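Side-chain contact in cytosolic phospholipase A2 delta (PDB 5IZ5), which is a calcium-dependent phospholipase A2 that selectively hydrolyses glycerophospholipids at the sn-2 position, with a preference for linoleic acid: residues B[307-310]-B[311-315]. The protein carries 3 engineered substitutions. Sequence-based numbering, arbitrary orientation.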
ATOM      1  N   LYS B 307       0.057  27.858  21.013  1.00 57.62           N
ATOM      2  CA  LYS B 307      -0.246  29.274  20.809  1.00 61.08           C
ATOM      3  C   LYS B 307      -1.676  29.467  20.312  1.00 60.80           C
ATOM      4  O   LYS B 307      -2.441  30.241  20.892  1.00 61.55           O
ATOM      5  CB  LYS B 307       0.725  29.909  19.808  1.00 64.69           C
ATOM      6  CG  LYS B 307       1.218  31.290  20.209  1.00 69.72           C
ATOM      7  CD  LYS B 307       1.661  32.104  19.002  1.00 72.37           C
ATOM      8  CE  LYS B 307       0.478  32.516  18.137  1.00 75.23           C
ATOM      9  NZ  LYS B 307       0.903  33.390  17.011  1.00 77.65           N
ATOM     10  N   ALA B 308      -2.037  28.766  19.239  1.00 58.82           N
ATOM     11  CA  ALA B 308      -3.370  28.899  18.647  1.00 57.44           C
ATOM     12  C   ALA B 308      -4.475  28.479  19.617  1.00 54.84           C
ATOM     13  O   ALA B 308      -5.569  29.040  19.596  1.00 50.20           O
ATOM     14  CB  ALA B 308      -3.462  28.088  17.362  1.00 58.79           C
ATOM     15  N   LEU B 309      -4.182  27.497  20.465  1.00 54.62           N
ATOM     16  CA  LEU B 309      -5.128  27.062  21.487  1.00 56.76           C
ATOM     17  C   LEU B 309      -5.345  28.114  22.575  1.00 59.85           C
ATOM     18  O   LEU B 309      -6.474  28.344  23.005  1.00 59.12           O
ATOM     19  CB  LEU B 309      -4.658  25.777  22.159  1.00 58.57           C
ATOM     20  CG  LEU B 309      -5.162  24.457  21.594  1.00 59.32           C
ATOM     21  CD1 LEU B 309      -4.555  23.327  22.398  1.00 60.44           C
ATOM     22  CD2 LEU B 309      -6.679  24.375  21.637  1.00 59.77           C
ATOM     23  N   LYS B 310      -4.259  28.725  23.038  1.00 60.66           N
ATOM     24  CA  LYS B 310      -4.361  29.785  24.036  1.00 63.85           C
ATOM     25  C   LYS B 310      -5.263  30.914  23.533  1.00 62.86           C
ATOM     26  O   LYS B 310      -6.149  31.373  24.250  1.00 62.71           O
ATOM     27  CB  LYS B 310      -2.976  30.330  24.393  1.00 67.03           C
ATOM     28  CG  LYS B 310      -3.024  31.499  25.367  1.00 70.11           C
ATOM     29  CD  LYS B 310      -1.687  31.751  26.030  1.00 72.47           C
ATOM     30  CE  LYS B 310      -1.728  33.026  26.859  1.00 74.03           C
ATOM     31  NZ  LYS B 310      -0.473  33.201  27.629  1.00 75.12           N
ATOM     32  N   GLN B 311      -5.037  31.342  22.295  1.00 63.50           N
ATOM     33  CA  GLN B 311      -5.816  32.415  21.689  1.00 65.65           C
ATOM     34  C   GLN B 311      -7.273  32.025  21.486  1.00 66.34           C
ATOM     35  O   GLN B 311      -8.169  32.820  21.752  1.00 68.38           O
ATOM     36  CB  GLN B 311      -5.196  32.813  20.352  1.00 70.57           C
ATOM     37  CG  GLN B 311      -5.804  34.058  19.723  1.00 77.03           C
ATOM     38  CD  GLN B 311      -4.988  34.585  18.555  1.00 83.09           C
ATOM     39  OE1 GLN B 311      -3.814  34.238  18.385  1.00 86.83           O
ATOM     40  NE2 GLN B 311      -5.617  35.418  17.732  1.00 86.35           N
ATOM     41  N   ALA B 312      -7.507  30.799  21.026  1.00 65.30           N
ATOM     42  CA  ALA B 312      -8.861  30.345  20.699  1.00 64.50           C
ATOM     43  C   ALA B 312      -9.723  30.078  21.935  1.00 63.41           C
ATOM     44  O   ALA B 312     -10.923  30.337  21.927  1.00 59.44           O
ATOM     45  CB  ALA B 312      -8.795  29.101  19.837  1.00 64.25           C
ATOM     46  N   LEU B 313      -9.111  29.548  22.988  1.00 64.18           N
ATOM     47  CA  LEU B 313      -9.817  29.274  24.242  1.00 65.42           C
ATOM     48  C   LEU B 313      -9.644  30.391  25.278  1.00 67.30           C
ATOM     49  O   LEU B 313     -10.176  30.288  26.384  1.00 66.78           O
ATOM     50  CB  LEU B 313      -9.357  27.928  24.818  1.00 65.45           C
ATOM     51  CG  LEU B 313     -10.102  26.652  24.395  1.00 66.07           C
ATOM     52  CD1 LEU B 313     -10.728  26.745  23.014  1.00 66.38           C
ATOM     53  CD2 LEU B 313      -9.176  25.445  24.468  1.00 65.32           C
ATOM     54  N   GLN B 314      -8.916  31.450  24.919  1.00 70.61           N
ATOM     55  CA  GLN B 314      -8.623  32.550  25.835  1.00 71.63           C
ATOM     56  C   GLN B 314      -8.082  32.001  27.152  1.00 70.11           C
ATOM     57  O   GLN B 314      -8.597  32.317  28.221  1.00 66.26           O
ATOM     58  CB  GLN B 314      -9.876  33.411  26.063  1.00 74.51           C
ATOM     59  CG  GLN B 314     -10.384  34.128  24.818  1.00 77.21           C
ATOM     60  CD  GLN B 314      -9.459  35.249  24.366  1.00 81.96           C
ATOM     61  OE1 GLN B 314      -8.393  35.000  23.795  1.00 84.66           O
ATOM     62  NE2 GLN B 314      -9.862  36.493  24.621  1.00 84.05           N
ATOM     63  N   LEU B 315      -7.050  31.163  27.056  1.00 71.48           N
ATOM     64  CA  LEU B 315      -6.504  30.460  28.211  1.00 74.23           C
ATOM     65  C   LEU B 315      -5.680  31.375  29.101  1.00 78.60           C
ATOM     66  O   LEU B 315      -4.848  32.156  28.620  1.00 76.59           O
ATOM     67  CB  LEU B 315      -5.630  29.271  27.779  1.00 76.20           C
ATOM     68  CG  LEU B 315      -6.292  28.106  27.042  1.00 76.92           C
ATOM     69  CD1 LEU B 315      -5.244  27.080  26.634  1.00 78.00           C
ATOM     70  CD2 LEU B 315      -7.372  27.450  27.890  1.00 76.49           C
TER
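A Schellman motif ends helix 292-313, where L315 folds back onto K310. Q314 has positive phi (50°), and this turns the chain out of the helix. L315 N then donates to K310 O at 3.0 Å, in the carbonyl plane and on a lone pair. L313 N still makes the ordinary i to i+4 helical bond to L309 O, at 2.9 Å. The side chain of L315 lies back against the last turn, with CD1 3.9 Å from K310 CA. With CG anti to the backbone N (chi1 176°) and the rest extended, the K310 side chain runs past L315 O toward D318. K310 CE passes 3.7 Å from L315 O, and NZ goes on to a salt bridge with D318. L309 and L313, one helical turn apart, run alongside each other, with L309 CD2 3.9 Å from L313 CD2. With L315 they face helix 797-810, where they touch L804, L801 and L808 respectively. An alanine in place of K310 would probably leave D318 without this cation and take away the methylenes that run past L315 O. The main chain closes the turn through L315 N and K310 O. The lysine side chain adds a methylene stem beside L315 O and a charge paired with D318.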